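Long-range contacts in lysosome-associated membrane glycoprotein 1 (Mus musculus, PDB 5GV0), which is a heavily glycosylated protein of the lysosomal membrane, whose membrane-proximal luminal domain, described here, probably takes part in LAMP-1 assembly: residues A[17-28]-A[132-143]; A[112-123]-A[152-161]. One frame throughout, in Å; residues are numbered along the deposited sequence.

From the N terminus, strand 5-11 leads into strand 14-30. Interaction 1 closes a loop of 103 residues when 132-143 returns antiparallel beside 17-28. Segment 112-123 leaves from within that loop. Interaction 2 closes a second, shorter loop when 152-161 comes back to it near the C terminus. The segments alternate along the chain, so the two loops cross. They meet in one mixed sheet, where strand 118-121 lies between strands 140-144 and 155-157. The backbone of Val140 bonds to that of Cys121, and Gln143 OE1 to Gly153 N. Interaction 2 also reaches strand 112-114, which belongs to the other sheet.

Interaction 1: residues A[17-28]-A[132-143]; sequences LLASMALQLNIT and MLSLNVFSVQVQ
Gln24 and Asn136 pair through backbone and side chain alike. Asn136 ND2 gives a nearly straight bond (171°) to Gln24 OE1 at 3.1 Å, on a lone pair of that oxygen. The bond lies in the amide plane of Asn136, but the two amide planes are turned 66° apart. With chi1 at 172° and an extended chain, the Gln24 side chain carries its amide to the Asn136 side chain. Ser134 OG donates to Asn136 OD1 at 3.1 Å, and His126 bonds the same oxygen, so the Asn136 amide is held from both ends. Gln24 NE2 goes to Asn42.

The opposite face is apolar. Leu25 CD2 meets Leu135 CD1 at 3.9 Å. Leu23 and Val137 lie side by side and point the same way, with Leu23 CD2 4.0 Å from Val137 CG2. Further along, Met21 CB rests on Val140 CG2 at 3.9 Å.

Antiparallel backbone bonds run from Leu18 to Thr28. At Ala22 the register slips by one: Phe138 and Ser139 both face it, a classic beta bulge. Phe138 N bonds to Ala22 O at 2.9 Å, and Ala22 N to Ser139 O at 3.0 Å. At the bulge a water joins Ser20 O to Ser139 OG.

Strand 14-30 is flanked on its other edge by strands 5-11 and 36-42. Strand 140-144 continues the sheet to strand 118-121, and strand 133-138 to strand 125-128.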
loop_
_atom_site.group_PDB
_atom_site.type_symbol
_atom_site.label_atom_id
_atom_site.label_comp_id
_atom_site.label_asym_id
_atom_site.label_seq_id
_atom_site.Cartn_x
_atom_site.Cartn_y
_atom_site.Cartn_z
ATOM N N LEU A 17 -6.706 -5.087 -9.712
ATOM C CA LEU A 17 -5.696 -5.224 -8.671
ATOM C C LEU A 17 -5.871 -6.547 -7.962
ATOM O O LEU A 17 -6.983 -6.890 -7.554
ATOM C CB LEU A 17 -5.778 -4.082 -7.651
ATOM C CG LEU A 17 -4.681 -4.030 -6.580
ATOM C CD1 LEU A 17 -3.359 -3.496 -7.128
ATOM C CD2 LEU A 17 -5.152 -3.176 -5.417
ATOM N N LEU A 18 -4.779 -7.295 -7.857
ATOM C CA LEU A 18 -4.703 -8.456 -6.988
ATOM C C LEU A 18 -3.565 -8.219 -6.032
ATOM O O LEU A 18 -2.499 -7.753 -6.441
ATOM C CB LEU A 18 -4.452 -9.737 -7.774
ATOM C CG LEU A 18 -5.558 -10.238 -8.692
ATOM C CD1 LEU A 18 -5.052 -11.443 -9.446
ATOM C CD2 LEU A 18 -6.789 -10.596 -7.881
ATOM N N ALA A 19 -3.776 -8.529 -4.762
ATOM C CA ALA A 19 -2.695 -8.385 -3.801
ATOM C C ALA A 19 -2.818 -9.392 -2.681
ATOM O O ALA A 19 -3.917 -9.705 -2.208
ATOM C CB ALA A 19 -2.662 -6.983 -3.238
ATOM N N SER A 20 -1.667 -9.905 -2.275
ATOM C CA SER A 20 -1.532 -10.711 -1.075
ATOM C C SER A 20 -0.369 -10.111 -0.320
ATOM O O SER A 20 0.785 -10.228 -0.750
ATOM C CB SER A 20 -1.289 -12.181 -1.411
ATOM O OG SER A 20 -1.123 -12.933 -0.226
ATOM N N MET A 21 -0.653 -9.411 0.772
ATOM C CA MET A 21 0.410 -8.646 1.398
ATOM C C MET A 21 0.175 -8.366 2.862
ATOM O O MET A 21 -0.969 -8.319 3.329
ATOM C CB MET A 21 0.620 -7.321 0.652
ATOM C CG MET A 21 -0.610 -6.446 0.553
ATOM S SD MET A 21 -0.295 -5.095 -0.601
ATOM C CE MET A 21 -1.892 -4.296 -0.606
ATOM N N ALA A 22 1.289 -8.182 3.566
ATOM C CA ALA A 22 1.300 -7.811 4.969
ATOM C C ALA A 22 1.880 -6.409 5.090
ATOM O O ALA A 22 3.005 -6.163 4.648
ATOM C CB ALA A 22 2.121 -8.816 5.780
ATOM N N LEU A 23 1.108 -5.497 5.676
ATOM C CA LEU A 23 1.462 -4.083 5.719
ATOM C C LEU A 23 1.424 -3.522 7.128
ATOM O O LEU A 23 0.632 -3.956 7.960
ATOM C CB LEU A 23 0.521 -3.268 4.838
ATOM C CG LEU A 23 0.370 -3.673 3.371
ATOM C CD1 LEU A 23 -0.719 -2.828 2.751
ATOM C CD2 LEU A 23 1.673 -3.493 2.621
ATOM N N GLN A 24 2.270 -2.528 7.371
ATOM C CA GLN A 24 2.402 -1.920 8.683
ATOM C C GLN A 24 2.740 -0.450 8.528
ATOM O O GLN A 24 3.625 -0.098 7.749
ATOM C CB GLN A 24 3.483 -2.647 9.470
ATOM C CG GLN A 24 3.885 -2.022 10.785
ATOM C CD GLN A 24 5.017 -2.801 11.407
ATOM O OE1 GLN A 24 6.187 -2.532 11.141
ATOM N NE2 GLN A 24 4.674 -3.804 12.204
ATOM N N LEU A 25 2.025 0.407 9.244
ATOM C CA LEU A 25 2.360 1.828 9.280
ATOM C C LEU A 25 3.294 2.096 10.446
ATOM O O LEU A 25 3.015 1.702 11.569
ATOM C CB LEU A 25 1.102 2.681 9.402
ATOM C CG LEU A 25 0.064 2.484 8.300
ATOM C CD1 LEU A 25 -1.264 3.050 8.752
ATOM C CD2 LEU A 25 0.530 3.159 7.024
ATOM N N ASN A 26 4.407 2.761 10.176
ATOM C CA ASN A 26 5.333 3.166 11.221
ATOM C C ASN A 26 5.262 4.682 11.325
ATOM O O ASN A 26 5.683 5.393 10.407
ATOM C CB ASN A 26 6.754 2.678 10.900
ATOM C CG ASN A 26 7.770 3.023 11.981
ATOM O OD1 ASN A 26 7.764 4.118 12.538
ATOM N ND2 ASN A 26 8.666 2.084 12.263
ATOM N N ILE A 27 4.698 5.179 12.420
ATOM C CA ILE A 27 4.455 6.610 12.542
ATOM C C ILE A 27 5.110 7.207 13.784
ATOM O O ILE A 27 4.988 6.685 14.901
ATOM C CB ILE A 27 2.936 6.925 12.538
ATOM C CG1 ILE A 27 2.718 8.437 12.579
ATOM C CG2 ILE A 27 2.205 6.213 13.677
ATOM C CD1 ILE A 27 1.383 8.866 12.036
ATOM N N THR A 28 5.840 8.294 13.563
ATOM C CA THR A 28 6.447 9.056 14.639
ATOM C C THR A 28 5.646 10.335 14.820
ATOM O O THR A 28 5.396 11.046 13.851
ATOM C CB THR A 28 7.912 9.374 14.329
ATOM O OG1 THR A 28 8.639 8.149 14.167
ATOM C CG2 THR A 28 8.539 10.185 15.447
ATOM N N MET A 132 8.050 11.472 9.000
ATOM C CA MET A 132 7.413 10.893 10.171
ATOM C C MET A 132 6.664 9.595 9.891
ATOM O O MET A 132 6.170 8.966 10.811
ATOM C CB MET A 132 6.449 11.910 10.782
ATOM C CG MET A 132 7.135 13.181 11.270
ATOM S SD MET A 132 8.270 12.846 12.637
ATOM C CE MET A 132 9.833 13.291 11.892
ATOM N N LEU A 133 6.573 9.187 8.629
ATOM C CA LEU A 133 5.765 8.011 8.297
ATOM C C LEU A 133 6.424 7.118 7.262
ATOM O O LEU A 133 6.789 7.580 6.182
ATOM C CB LEU A 133 4.392 8.435 7.772
ATOM C CG LEU A 133 3.498 7.314 7.231
ATOM C CD1 LEU A 133 3.005 6.413 8.362
ATOM C CD2 LEU A 133 2.320 7.902 6.470
ATOM N N SER A 134 6.564 5.837 7.576
ATOM C CA SER A 134 6.927 4.874 6.547
ATOM C C SER A 134 5.837 3.819 6.428
ATOM O O SER A 134 5.138 3.500 7.399
ATOM C CB SER A 134 8.284 4.221 6.833
ATOM O OG SER A 134 8.267 3.496 8.046
ATOM N N LEU A 135 5.667 3.314 5.212
ATOM C CA LEU A 135 4.809 2.170 4.968
ATOM C C LEU A 135 5.698 0.951 4.862
ATOM O O LEU A 135 6.476 0.826 3.913
ATOM C CB LEU A 135 3.995 2.354 3.689
ATOM C CG LEU A 135 3.166 1.147 3.247
ATOM C CD1 LEU A 135 2.044 0.843 4.235
ATOM C CD2 LEU A 135 2.611 1.369 1.843
ATOM N N ASN A 136 5.603 0.071 5.849
ATOM C CA ASN A 136 6.407 -1.139 5.870
ATOM C C ASN A 136 5.671 -2.258 5.161
ATOM O O ASN A 136 4.621 -2.724 5.604
ATOM C CB ASN A 136 6.761 -1.507 7.311
ATOM C CG ASN A 136 7.590 -0.430 7.978
ATOM O OD1 ASN A 136 8.148 0.441 7.303
ATOM N ND2 ASN A 136 7.690 -0.486 9.300
ATOM N N VAL A 137 6.215 -2.627 4.006
ATOM C CA VAL A 137 5.696 -3.718 3.201
ATOM C C VAL A 137 6.463 -4.947 3.627
ATOM O O VAL A 137 7.578 -5.198 3.164
ATOM C CB VAL A 137 5.862 -3.453 1.699
ATOM C CG1 VAL A 137 5.224 -4.573 0.906
ATOM C CG2 VAL A 137 5.229 -2.121 1.330
ATOM N N PHE A 138 5.870 -5.687 4.549
ATOM C CA PHE A 138 6.559 -6.781 5.210
ATOM C C PHE A 138 6.723 -7.945 4.244
ATOM O O PHE A 138 7.791 -8.559 4.169
ATOM C CB PHE A 138 5.789 -7.197 6.468
ATOM C CG PHE A 138 6.480 -8.240 7.277
ATOM C CD1 PHE A 138 7.471 -7.887 8.176
ATOM C CD2 PHE A 138 6.142 -9.577 7.142
ATOM C CE1 PHE A 138 8.114 -8.855 8.923
ATOM C CE2 PHE A 138 6.779 -10.547 7.887
ATOM C CZ PHE A 138 7.766 -10.186 8.775
ATOM N N SER A 139 5.666 -8.232 3.494
ATOM C CA SER A 139 5.757 -9.149 2.363
ATOM C C SER A 139 4.655 -8.799 1.381
ATOM O O SER A 139 3.652 -8.186 1.757
ATOM C CB SER A 139 5.643 -10.608 2.803
ATOM O OG SER A 139 4.329 -10.902 3.230
ATOM N N VAL A 140 4.834 -9.172 0.120
ATOM C CA VAL A 140 3.882 -8.741 -0.885
ATOM C C VAL A 140 3.948 -9.569 -2.152
ATOM O O VAL A 140 5.025 -9.933 -2.621
ATOM C CB VAL A 140 4.107 -7.249 -1.240
ATOM C CG1 VAL A 140 5.560 -7.008 -1.678
ATOM C CG2 VAL A 140 3.131 -6.766 -2.299
ATOM N N GLN A 141 2.776 -9.891 -2.679
ATOM C CA GLN A 141 2.643 -10.189 -4.095
ATOM C C GLN A 141 1.540 -9.265 -4.592
ATOM O O GLN A 141 0.469 -9.200 -3.982
ATOM C CB GLN A 141 2.324 -11.662 -4.350
ATOM C CG GLN A 141 2.307 -12.003 -5.841
ATOM C CD GLN A 141 2.329 -13.487 -6.112
ATOM O OE1 GLN A 141 2.130 -14.306 -5.207
ATOM N NE2 GLN A 141 2.569 -13.850 -7.369
ATOM N N VAL A 142 1.805 -8.513 -5.659
ATOM C CA VAL A 142 0.843 -7.510 -6.093
ATOM C C VAL A 142 0.891 -7.319 -7.606
ATOM O O VAL A 142 1.943 -7.444 -8.243
ATOM C CB VAL A 142 1.072 -6.158 -5.352
ATOM C CG1 VAL A 142 2.416 -5.545 -5.719
ATOM C CG2 VAL A 142 -0.065 -5.182 -5.635
ATOM N N GLN A 143 -0.269 -7.044 -8.183
ATOM C CA GLN A 143 -0.373 -6.815 -9.616
ATOM C C GLN A 143 -1.479 -5.806 -9.905
ATOM O O GLN A 143 -2.610 -5.970 -9.427
ATOM C CB GLN A 143 -0.634 -8.134 -10.334
ATOM C CG GLN A 143 -0.663 -8.023 -11.856
ATOM C CD GLN A 143 -0.694 -9.388 -12.506
ATOM O OE1 GLN A 143 -0.215 -10.365 -11.930
ATOM N NE2 GLN A 143 -1.270 -9.473 -13.707
HETATM O O HOH W 1 2.688 -11.665 1.082
HETATM O O HOH W 2 8.207 6.832 11.673
#

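Interaction 2: residues A[112-123]-A[152-161]; sequences QATVGNSYKCNT and FGSVEECVQD
A disulfide joins Cys121 to Cys158, with their SG atoms 2.0 Å apart and a chi3 of 77°. Cys158 places its SG between its backbone N and carbonyl carbon (chi1 64°), whereas the SG of Cys121 stands anti to N.

Backbone bonds make a short parallel ladder. Ser118 N reaches Ser154 O, Glu156 N reaches Ser118 O, Lys120 N reaches Glu156 O, and Cys158 N reaches Lys120 O. One side chain adds to the ladder: Ser118 OG donates to Gly153 O at 2.9 Å and receives Gln141 NE2.

Two carboxylates take side-chain and main-chain donors. Glu156 OE2 accepts Thr114 OG1 at 2.7 Å on its syn lone pair. It also accepts Asn117 ND2 at 2.9 Å, from above the carboxylate plane. Glu156 OE1 takes Thr114 N at 3.1 Å, again from above the plane, and a water links it to Gln112 O. Asp161 OD2 receives Asn122 N at 2.8 Å on its syn lone pair, while Asp161 OD1 takes Thr123 OG1 at 2.7 Å.

Apolar touches are few. Val155 CG1 lies against Lys120 CB, and Phe152 CD1 approaches Ser118 CB.

The contact is thus largely polar and is sealed by a covalent bond. Four donors, counting the water, grip Glu156 across the type II turn 114-117. They would probably stabilise its charged form, and they tie both ends of the turn to strand 155-157.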
loop_
_atom_site.group_PDB
_atom_site.type_symbol
_atom_site.label_atom_id
_atom_site.label_comp_id
_atom_site.label_asym_id
_atom_site.label_seq_id
_atom_site.Cartn_x
_atom_site.Cartn_y
_atom_site.Cartn_z
ATOM N N GLN A 112 7.497 -2.114 -8.158
ATOM C CA GLN A 112 7.447 -1.977 -9.604
ATOM C C GLN A 112 7.631 -3.306 -10.322
ATOM O O GLN A 112 8.542 -4.075 -10.011
ATOM C CB GLN A 112 8.507 -0.985 -10.074
ATOM C CG GLN A 112 8.484 -0.731 -11.581
ATOM C CD GLN A 112 9.382 0.417 -12.000
ATOM O OE1 GLN A 112 8.913 1.530 -12.237
ATOM N NE2 GLN A 112 10.679 0.149 -12.104
ATOM N N ALA A 113 6.768 -3.561 -11.299
ATOM C CA ALA A 113 6.884 -4.755 -12.117
ATOM C C ALA A 113 6.300 -4.526 -13.500
ATOM O O ALA A 113 5.538 -3.585 -13.731
ATOM C CB ALA A 113 6.191 -5.940 -11.444
ATOM N N THR A 114 6.678 -5.406 -14.416
ATOM C CA THR A 114 6.142 -5.426 -15.759
ATOM C C THR A 114 4.636 -5.658 -15.772
ATOM O O THR A 114 4.130 -6.559 -15.108
ATOM C CB THR A 114 6.817 -6.525 -16.574
ATOM O OG1 THR A 114 8.244 -6.365 -16.496
ATOM C CG2 THR A 114 6.352 -6.496 -18.022
ATOM N N VAL A 115 3.918 -4.851 -16.546
ATOM C CA VAL A 115 2.484 -5.040 -16.716
ATOM C C VAL A 115 2.200 -6.448 -17.245
ATOM O O VAL A 115 2.793 -6.877 -18.245
ATOM C CB VAL A 115 1.905 -3.971 -17.668
ATOM C CG1 VAL A 115 0.488 -4.301 -18.038
ATOM C CG2 VAL A 115 1.990 -2.600 -17.013
ATOM N N GLY A 116 1.320 -7.173 -16.558
ATOM C CA GLY A 116 1.035 -8.553 -16.908
ATOM C C GLY A 116 1.792 -9.576 -16.078
ATOM O O GLY A 116 1.475 -10.770 -16.101
ATOM N N ASN A 117 2.812 -9.107 -15.369
ATOM C CA ASN A 117 3.523 -9.912 -14.387
ATOM C C ASN A 117 3.125 -9.441 -13.002
ATOM O O ASN A 117 2.487 -8.402 -12.860
ATOM C CB ASN A 117 5.038 -9.795 -14.563
ATOM C CG ASN A 117 5.558 -10.593 -15.737
ATOM O OD1 ASN A 117 4.843 -11.395 -16.327
ATOM N ND2 ASN A 117 6.829 -10.387 -16.072
ATOM N N SER A 118 3.500 -10.199 -11.980
ATOM C CA SER A 118 3.290 -9.749 -10.605
ATOM C C SER A 118 4.610 -9.427 -9.912
ATOM O O SER A 118 5.659 -9.992 -10.242
ATOM C CB SER A 118 2.508 -10.803 -9.804
ATOM O OG SER A 118 3.172 -12.060 -9.759
ATOM N N TYR A 119 4.551 -8.478 -8.984
ATOM C CA TYR A 119 5.683 -8.146 -8.127
ATOM C C TYR A 119 5.608 -9.013 -6.890
ATOM O O TYR A 119 4.540 -9.135 -6.303
ATOM C CB TYR A 119 5.667 -6.664 -7.727
ATOM C CG TYR A 119 6.761 -6.286 -6.749
ATOM C CD1 TYR A 119 8.027 -5.948 -7.201
ATOM C CD2 TYR A 119 6.529 -6.269 -5.378
ATOM C CE1 TYR A 119 9.038 -5.609 -6.316
ATOM C CE2 TYR A 119 7.535 -5.931 -4.485
ATOM C CZ TYR A 119 8.783 -5.598 -4.962
ATOM O OH TYR A 119 9.793 -5.256 -4.080
ATOM N N LYS A 120 6.730 -9.601 -6.487
ATOM C CA LYS A 120 6.760 -10.401 -5.267
ATOM C C LYS A 120 8.015 -10.109 -4.456
ATOM O O LYS A 120 9.116 -10.020 -5.003
ATOM C CB LYS A 120 6.682 -11.895 -5.594
ATOM C CG LYS A 120 6.547 -12.785 -4.359
ATOM C CD LYS A 120 6.368 -14.245 -4.740
ATOM C CE LYS A 120 6.282 -15.119 -3.499
ATOM N NZ LYS A 120 6.275 -16.567 -3.842
ATOM N N CYS A 121 7.851 -9.962 -3.146
ATOM C CA CYS A 121 9.000 -9.769 -2.279
ATOM C C CYS A 121 8.669 -10.206 -0.862
ATOM O O CYS A 121 7.624 -9.847 -0.331
ATOM C CB CYS A 121 9.441 -8.307 -2.299
ATOM S SG CYS A 121 11.090 -8.051 -1.559
ATOM N N ASN A 122 9.564 -10.990 -0.265
ATOM C CA ASN A 122 9.411 -11.463 1.110
ATOM C C ASN A 122 10.397 -10.774 2.048
ATOM O O ASN A 122 10.516 -11.130 3.221
ATOM C CB ASN A 122 9.599 -12.981 1.172
ATOM C CG ASN A 122 8.467 -13.733 0.504
ATOM O OD1 ASN A 122 7.293 -13.470 0.766
ATOM N ND2 ASN A 122 8.811 -14.667 -0.372
ATOM N N THR A 123 11.116 -9.794 1.511
ATOM C CA THR A 123 12.044 -8.988 2.296
ATOM C C THR A 123 11.360 -7.678 2.654
ATOM O O THR A 123 10.887 -6.963 1.780
ATOM C CB THR A 123 13.350 -8.701 1.526
ATOM O OG1 THR A 123 14.002 -9.937 1.219
ATOM C CG2 THR A 123 14.298 -7.842 2.361
ATOM N N PHE A 152 -2.635 -13.974 -10.577
ATOM C CA PHE A 152 -1.321 -13.353 -10.728
ATOM C C PHE A 152 -0.620 -13.847 -11.972
ATOM O O PHE A 152 -0.643 -15.047 -12.263
ATOM C CB PHE A 152 -0.416 -13.650 -9.532
ATOM C CG PHE A 152 -0.760 -12.883 -8.285
ATOM C CD1 PHE A 152 -0.798 -11.496 -8.289
ATOM C CD2 PHE A 152 -0.996 -13.559 -7.092
ATOM C CE1 PHE A 152 -1.100 -10.791 -7.123
ATOM C CE2 PHE A 152 -1.294 -12.862 -5.924
ATOM C CZ PHE A 152 -1.349 -11.479 -5.942
ATOM N N GLY A 153 0.026 -12.924 -12.679
ATOM C CA GLY A 153 0.939 -13.290 -13.743
ATOM C C GLY A 153 2.268 -13.762 -13.184
ATOM O O GLY A 153 2.472 -13.813 -11.967
ATOM N N SER A 154 3.188 -14.102 -14.076
ATOM C CA SER A 154 4.485 -14.621 -13.669
ATOM C C SER A 154 5.225 -13.671 -12.735
ATOM O O SER A 154 5.142 -12.446 -12.864
ATOM C CB SER A 154 5.340 -14.905 -14.894
ATOM O OG SER A 154 4.711 -15.877 -15.697
ATOM N N VAL A 155 5.946 -14.259 -11.793
ATOM C CA VAL A 155 6.544 -13.516 -10.692
ATOM C C VAL A 155 7.856 -12.811 -11.037
ATOM O O VAL A 155 8.782 -13.416 -11.586
ATOM C CB VAL A 155 6.800 -14.457 -9.496
ATOM C CG1 VAL A 155 7.691 -13.795 -8.460
ATOM C CG2 VAL A 155 5.479 -14.887 -8.875
ATOM N N GLU A 156 7.921 -11.524 -10.709
ATOM C CA GLU A 156 9.180 -10.796 -10.702
ATOM C C GLU A 156 9.565 -10.602 -9.248
ATOM O O GLU A 156 8.981 -9.781 -8.546
ATOM C CB GLU A 156 9.062 -9.460 -11.438
ATOM C CG GLU A 156 8.599 -9.627 -12.876
ATOM C CD GLU A 156 8.700 -8.364 -13.704
ATOM O OE1 GLU A 156 8.774 -7.257 -13.128
ATOM O OE2 GLU A 156 8.712 -8.487 -14.944
ATOM N N GLU A 157 10.530 -11.383 -8.785
ATOM C CA GLU A 157 10.886 -11.392 -7.372
ATOM C C GLU A 157 11.987 -10.384 -7.083
ATOM O O GLU A 157 12.965 -10.300 -7.827
ATOM C CB GLU A 157 11.319 -12.793 -6.947
ATOM C CG GLU A 157 11.404 -12.987 -5.439
ATOM C CD GLU A 157 11.398 -14.454 -5.035
ATOM O OE1 GLU A 157 11.789 -15.306 -5.858
ATOM O OE2 GLU A 157 10.991 -14.755 -3.892
ATOM N N CYS A 158 11.824 -9.620 -6.004
ATOM C CA CYS A 158 12.839 -8.657 -5.588
ATOM C C CYS A 158 14.197 -9.341 -5.427
ATOM O O CYS A 158 14.284 -10.475 -4.962
ATOM C CB CYS A 158 12.429 -7.968 -4.287
ATOM S SG CYS A 158 12.293 -9.067 -2.855
ATOM N N VAL A 159 15.250 -8.640 -5.836
ATOM C CA VAL A 159 16.604 -9.184 -5.806
ATOM C C VAL A 159 17.002 -9.618 -4.396
ATOM O O VAL A 159 17.689 -10.627 -4.215
ATOM C CB VAL A 159 17.618 -8.149 -6.349
ATOM C CG1 VAL A 159 19.036 -8.680 -6.265
ATOM C CG2 VAL A 159 17.273 -7.780 -7.784
ATOM N N GLN A 160 16.526 -8.875 -3.402
ATOM C CA GLN A 160 16.883 -9.105 -2.006
ATOM C C GLN A 160 16.444 -10.469 -1.476
ATOM O O GLN A 160 16.982 -10.950 -0.475
ATOM C CB GLN A 160 16.291 -7.999 -1.127
ATOM C CG GLN A 160 16.859 -6.608 -1.387
ATOM C CD GLN A 160 16.133 -5.860 -2.492
ATOM O OE1 GLN A 160 15.464 -6.458 -3.337
ATOM N NE2 GLN A 160 16.261 -4.537 -2.486
ATOM N N ASP A 161 15.472 -11.092 -2.139
ATOM C CA ASP A 161 15.002 -12.415 -1.737
ATOM C C ASP A 161 16.008 -13.499 -2.113
ATOM O O ASP A 161 15.874 -14.649 -1.700
ATOM C CB ASP A 161 13.644 -12.734 -2.372
ATOM C CG ASP A 161 12.478 -12.160 -1.590
ATOM O OD1 ASP A 161 12.707 -11.551 -0.527
ATOM O OD2 ASP A 161 11.325 -12.329 -2.042
HETATM O O HOH W 3 9.972 -6.181 -10.922
#